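Local coordinates for BH0493 protein (Bacillus halodurans C-125, PDB 2QEE), which binds zinc and probably acts as a metal-dependent enzyme of the amidohydrolase superfamily, at residues K372-I375 with A376-I380; E13-K16 with N17-N21. One frame throughout, in Å; residues are numbered along the deposited sequence.

How the contacts relate
Both contacts are single stretches of helix, read between residues about one turn apart, and their centres lie about 9 Å apart where helix 363-388 packs on helix 8-21. Contact 1 is mostly buried: helices 8-21, 333-347 and 395-414 surround its apolar faces, and Ser373 and Glu377 supply a polar margin. Contact 2 is nearer the surface, with valines and an alanine turned inward and lysine, glutamate and asparagines turned outward. The helices meet through Ile380, which packs on Val15 and Lys16, and through Lys372, whose NZ hydrogen-bonds to Val19 O and Gln22 O at the C-terminal end of helix 8-21.

Contact 1. Residues K372-I375 with A376-I380; sequences KSII and AEVLI
The carboxylate of Glu377 shows one face to the preceding turn: the carbonyl oxygen of Ser373 sits over it, 3.6 Å from CD, and CA of Ile374 lies on the same side. The bridging water stands well above the carboxylate plane on that side, donating a hydrogen bond to OE1 of Glu377 at 2.6 Å and lying 2.8 Å from OG of Ser373. With CG beside its backbone N (chi1 -67°) and the chain extended beyond, Glu377 runs back over the turn, and CG comes within 3.2 Å of Ser373 O. The hydroxyl of Ser373 also bonds to the carbonyl of His370, so a short polar side chain suits the place, joining its own helical turn to the water.

On the buried flank, Ile375 and Leu379 lie side by side, CG2 of the first 4.2 Å from CD1 of the second. Phe406 covers Ile375, while Val402, Leu405 and Met344 pack on Leu379. Val378 brings CG2 to 3.4 Å from Ile374 O, and these two residues face helix 333-347. That helix carries Glu334, about 8 Å from Ile374 between side chains, which binds a second metal ion in structures of this protein, though none is bound to it in this chain. Regular i to i+4 bonds, such as Leu379 N to Ile375 O at 2.9 Å, pair the backbone polar atoms within the helix, and the branched apolar side chains are left to pack against the neighbouring helices, while hydration of the Glu377 carboxylate should offset the cost of holding a negative group close to a carbonyl oxygen.

Contact 2. Residues E13-K16 with N17-N21; sequences EKVK and NAVNN
Asn17 reaches back over the carbonyl oxygen of Glu13, one turn earlier. Its CB lies 3.5 Å from Glu13 O, and the first torsion (chi1 -68°) sets CG beside the backbone N, from where the amide passes above that oxygen. CG of Asn17 comes to 3.2 Å, with Glu13 O almost directly over the amide face. At the tip, OD1 of Asn17 is 3.3 Å from Glu13 O, a meeting of two acceptors, while ND2 points the opposite way in the amide plane and is farther from Glu13 O, at 3.7 Å. The oxygen thus faces the electron-poor amide carbon, which probably eases the closeness of OD1; Glu13 O accepts its hydrogen bond from Asn17 N at 2.9 Å.

These residues belong to the last turns of helix 8-21, which leads into strand 24-26 and on to the zinc ligands His28 and His30, the His-X-His pattern that follows the first strand in amidohydrolase barrels. Asn20 lays its amide over Lys16 O in the same way, CG 3.2 Å from that oxygen, but turned round: ND2 rather than OD1 is the nearer, though too badly angled to bond. On this exposed side a short amide can lie back over the previous turn's carbonyl while its polar atoms stay near solvent.

The inner side is apolar. Val15 and Val19 stand side by side, CG1 of Val15 4.1 Å from CG2 of Val19, and the small CB of Ala18 rests 3.3 Å from Lys14 O. Ile398 packs on Val15 and Ala18, Val402 on Val19, while Leu379 and Tyr383 also meet Val15. Near the helix end, the amide of Asn138 hydrogen-bonds to the carbonyls of Asn20 and Asn21.

Contact 1. Residues K372-I375 with A376-I380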
loop_
_atom_site.group_PDB
_atom_site.type_symbol
_atom_site.label_atom_id
_atom_site.label_comp_id
_atom_site.label_asym_id
_atom_site.label_seq_id
_atom_site.Cartn_x
_atom_site.Cartn_y
_atom_site.Cartn_z
ATOM N N LYS C 372 -7.372 9.643 18.023
ATOM C CA LYS C 372 -7.447 8.797 19.230
ATOM C C LYS C 372 -8.335 7.565 19.061
ATOM O O LYS C 372 -7.954 6.509 19.497
ATOM C CB LYS C 372 -7.862 9.598 20.473
ATOM C CG LYS C 372 -6.650 10.311 21.075
ATOM C CD LYS C 372 -7.107 11.110 22.367
ATOM C CE LYS C 372 -5.870 11.491 23.262
ATOM N NZ LYS C 372 -6.277 12.093 24.606
ATOM N N SER C 373 -9.471 7.715 18.366
ATOM C CA SER C 373 -10.410 6.578 18.198
ATOM C C SER C 373 -9.695 5.467 17.423
ATOM O O SER C 373 -9.757 4.317 17.816
ATOM C CB SER C 373 -11.715 6.999 17.548
ATOM O OG SER C 373 -11.536 7.496 16.260
ATOM N N ILE C 374 -8.955 5.825 16.366
ATOM C CA ILE C 374 -8.195 4.860 15.573
ATOM C C ILE C 374 -7.082 4.215 16.389
ATOM O O ILE C 374 -6.913 2.991 16.393
ATOM C CB ILE C 374 -7.633 5.475 14.252
ATOM C CG1 ILE C 374 -8.793 5.989 13.408
ATOM C CG2 ILE C 374 -6.777 4.412 13.524
ATOM C CD1 ILE C 374 -8.312 6.809 12.176
ATOM N N ILE C 375 -6.283 5.049 17.042
ATOM C CA ILE C 375 -5.194 4.507 17.880
ATOM C C ILE C 375 -5.741 3.575 18.996
ATOM O O ILE C 375 -5.146 2.482 19.244
ATOM C CB ILE C 375 -4.365 5.680 18.457
ATOM C CG1 ILE C 375 -3.657 6.427 17.293
ATOM C CG2 ILE C 375 -3.326 5.117 19.462
ATOM C CD1 ILE C 375 -3.043 7.731 17.856
ATOM N N ALA C 376 -6.876 3.933 19.599
ATOM C CA ALA C 376 -7.523 3.077 20.609
ATOM C C ALA C 376 -7.905 1.695 19.989
ATOM O O ALA C 376 -7.613 0.646 20.610
ATOM C CB ALA C 376 -8.738 3.758 21.205
ATOM N N GLU C 377 -8.441 1.701 18.776
ATOM C CA GLU C 377 -8.827 0.437 18.099
ATOM C C GLU C 377 -7.589 -0.429 17.897
ATOM O O GLU C 377 -7.609 -1.667 18.117
ATOM C CB GLU C 377 -9.470 0.729 16.760
ATOM C CG GLU C 377 -10.832 1.427 16.832
ATOM C CD GLU C 377 -11.261 2.020 15.457
ATOM O OE1 GLU C 377 -12.372 2.602 15.366
ATOM O OE2 GLU C 377 -10.487 1.944 14.450
ATOM N N VAL C 378 -6.484 0.181 17.453
ATOM C CA VAL C 378 -5.256 -0.589 17.241
ATOM C C VAL C 378 -4.751 -1.193 18.542
ATOM O O VAL C 378 -4.464 -2.408 18.655
ATOM C CB VAL C 378 -4.169 0.297 16.568
ATOM C CG1 VAL C 378 -2.880 -0.472 16.455
ATOM C CG2 VAL C 378 -4.700 0.783 15.161
ATOM N N LEU C 379 -4.708 -0.363 19.591
ATOM C CA LEU C 379 -4.268 -0.877 20.911
ATOM C C LEU C 379 -5.139 -2.040 21.442
ATOM O O LEU C 379 -4.624 -3.041 21.941
ATOM C CB LEU C 379 -4.274 0.294 21.932
ATOM C CG LEU C 379 -3.094 1.271 21.786
ATOM C CD1 LEU C 379 -3.446 2.470 22.686
ATOM C CD2 LEU C 379 -1.769 0.577 22.234
ATOM N N ILE C 380 -6.442 -1.902 21.301
ATOM C CA ILE C 380 -7.407 -2.946 21.748
ATOM C C ILE C 380 -7.032 -4.293 21.049
ATOM O O ILE C 380 -6.847 -5.331 21.708
ATOM C CB ILE C 380 -8.898 -2.529 21.532
ATOM C CG1 ILE C 380 -9.257 -1.408 22.511
ATOM C CG2 ILE C 380 -9.782 -3.736 21.769
ATOM C CD1 ILE C 380 -10.530 -0.555 22.135
HETATM O O HOH W 1 -12.116 5.169 14.790
#

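Contact 2. Residues E13-K16 with N17-N21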
loop_
_atom_site.group_PDB
_atom_site.type_symbol
_atom_site.label_atom_id
_atom_site.label_comp_id
_atom_site.label_asym_id
_atom_site.label_seq_id
_atom_site.Cartn_x
_atom_site.Cartn_y
_atom_site.Cartn_z
ATOM N N GLU C 13 -13.163 -0.840 26.928
ATOM C CA GLU C 13 -13.597 0.279 27.765
ATOM C C GLU C 13 -12.375 0.973 28.373
ATOM O O GLU C 13 -12.262 2.201 28.360
ATOM C CB GLU C 13 -14.512 -0.269 28.875
ATOM C CG GLU C 13 -15.063 0.736 29.877
ATOM C CD GLU C 13 -15.398 0.049 31.220
ATOM O OE1 GLU C 13 -15.091 0.640 32.299
ATOM O OE2 GLU C 13 -15.952 -1.108 31.188
ATOM N N LYS C 14 -11.469 0.166 28.923
ATOM C CA LYS C 14 -10.353 0.682 29.669
ATOM C C LYS C 14 -9.325 1.370 28.759
ATOM O O LYS C 14 -8.704 2.418 29.121
ATOM C CB LYS C 14 -9.755 -0.435 30.523
ATOM C CG LYS C 14 -10.759 -0.730 31.677
ATOM C CD LYS C 14 -10.130 -1.379 32.891
ATOM C CE LYS C 14 -11.181 -1.675 34.010
ATOM N NZ LYS C 14 -12.366 -0.799 33.972
ATOM N N VAL C 15 -9.139 0.778 27.581
ATOM C CA VAL C 15 -8.215 1.399 26.608
ATOM C C VAL C 15 -8.784 2.723 26.155
ATOM O O VAL C 15 -8.044 3.719 26.120
ATOM C CB VAL C 15 -7.865 0.489 25.375
ATOM C CG1 VAL C 15 -7.044 1.297 24.300
ATOM C CG2 VAL C 15 -7.056 -0.746 25.839
ATOM N N LYS C 16 -10.058 2.732 25.749
ATOM C CA LYS C 16 -10.688 3.989 25.310
ATOM C C LYS C 16 -10.601 5.062 26.407
ATOM O O LYS C 16 -10.261 6.231 26.127
ATOM C CB LYS C 16 -12.122 3.750 24.897
ATOM C CG LYS C 16 -12.214 3.039 23.607
ATOM C CD LYS C 16 -13.655 2.569 23.394
ATOM C CE LYS C 16 -13.674 1.524 22.288
ATOM N NZ LYS C 16 -15.028 1.093 21.822
ATOM N N ASN C 17 -10.883 4.688 27.652
ATOM C CA ASN C 17 -10.757 5.659 28.728
ATOM C C ASN C 17 -9.319 6.157 28.912
ATOM O O ASN C 17 -9.123 7.378 29.086
ATOM C CB ASN C 17 -11.256 5.072 30.059
ATOM C CG ASN C 17 -12.756 4.838 30.085
ATOM O OD1 ASN C 17 -13.240 4.067 30.935
ATOM N ND2 ASN C 17 -13.510 5.521 29.223
ATOM N N ALA C 18 -8.335 5.264 28.931
ATOM C CA ALA C 18 -6.940 5.646 29.079
ATOM C C ALA C 18 -6.525 6.635 27.947
ATOM O O ALA C 18 -5.892 7.699 28.208
ATOM C CB ALA C 18 -6.077 4.429 29.054
ATOM N N VAL C 19 -6.903 6.300 26.704
ATOM C CA VAL C 19 -6.537 7.133 25.527
ATOM C C VAL C 19 -7.190 8.497 25.622
ATOM O O VAL C 19 -6.516 9.542 25.486
ATOM C CB VAL C 19 -6.943 6.407 24.239
ATOM C CG1 VAL C 19 -6.775 7.338 23.057
ATOM C CG2 VAL C 19 -5.945 5.264 23.982
ATOM N N ASN C 20 -8.471 8.504 25.976
ATOM C CA ASN C 20 -9.208 9.769 26.092
ATOM C C ASN C 20 -8.679 10.633 27.202
ATOM O O ASN C 20 -8.570 11.838 27.025
ATOM C CB ASN C 20 -10.707 9.533 26.231
ATOM C CG ASN C 20 -11.326 9.037 24.905
ATOM O OD1 ASN C 20 -10.735 9.233 23.839
ATOM N ND2 ASN C 20 -12.506 8.413 24.969
ATOM N N ASN C 21 -8.322 10.026 28.327
ATOM C CA ASN C 21 -7.837 10.758 29.485
ATOM C C ASN C 21 -6.366 11.177 29.500
ATOM O O ASN C 21 -5.962 12.028 30.322
ATOM C CB ASN C 21 -8.111 9.917 30.746
ATOM C CG ASN C 21 -9.569 9.808 31.040
ATOM O OD1 ASN C 21 -10.347 10.680 30.669
ATOM N ND2 ASN C 21 -9.967 8.717 31.710
#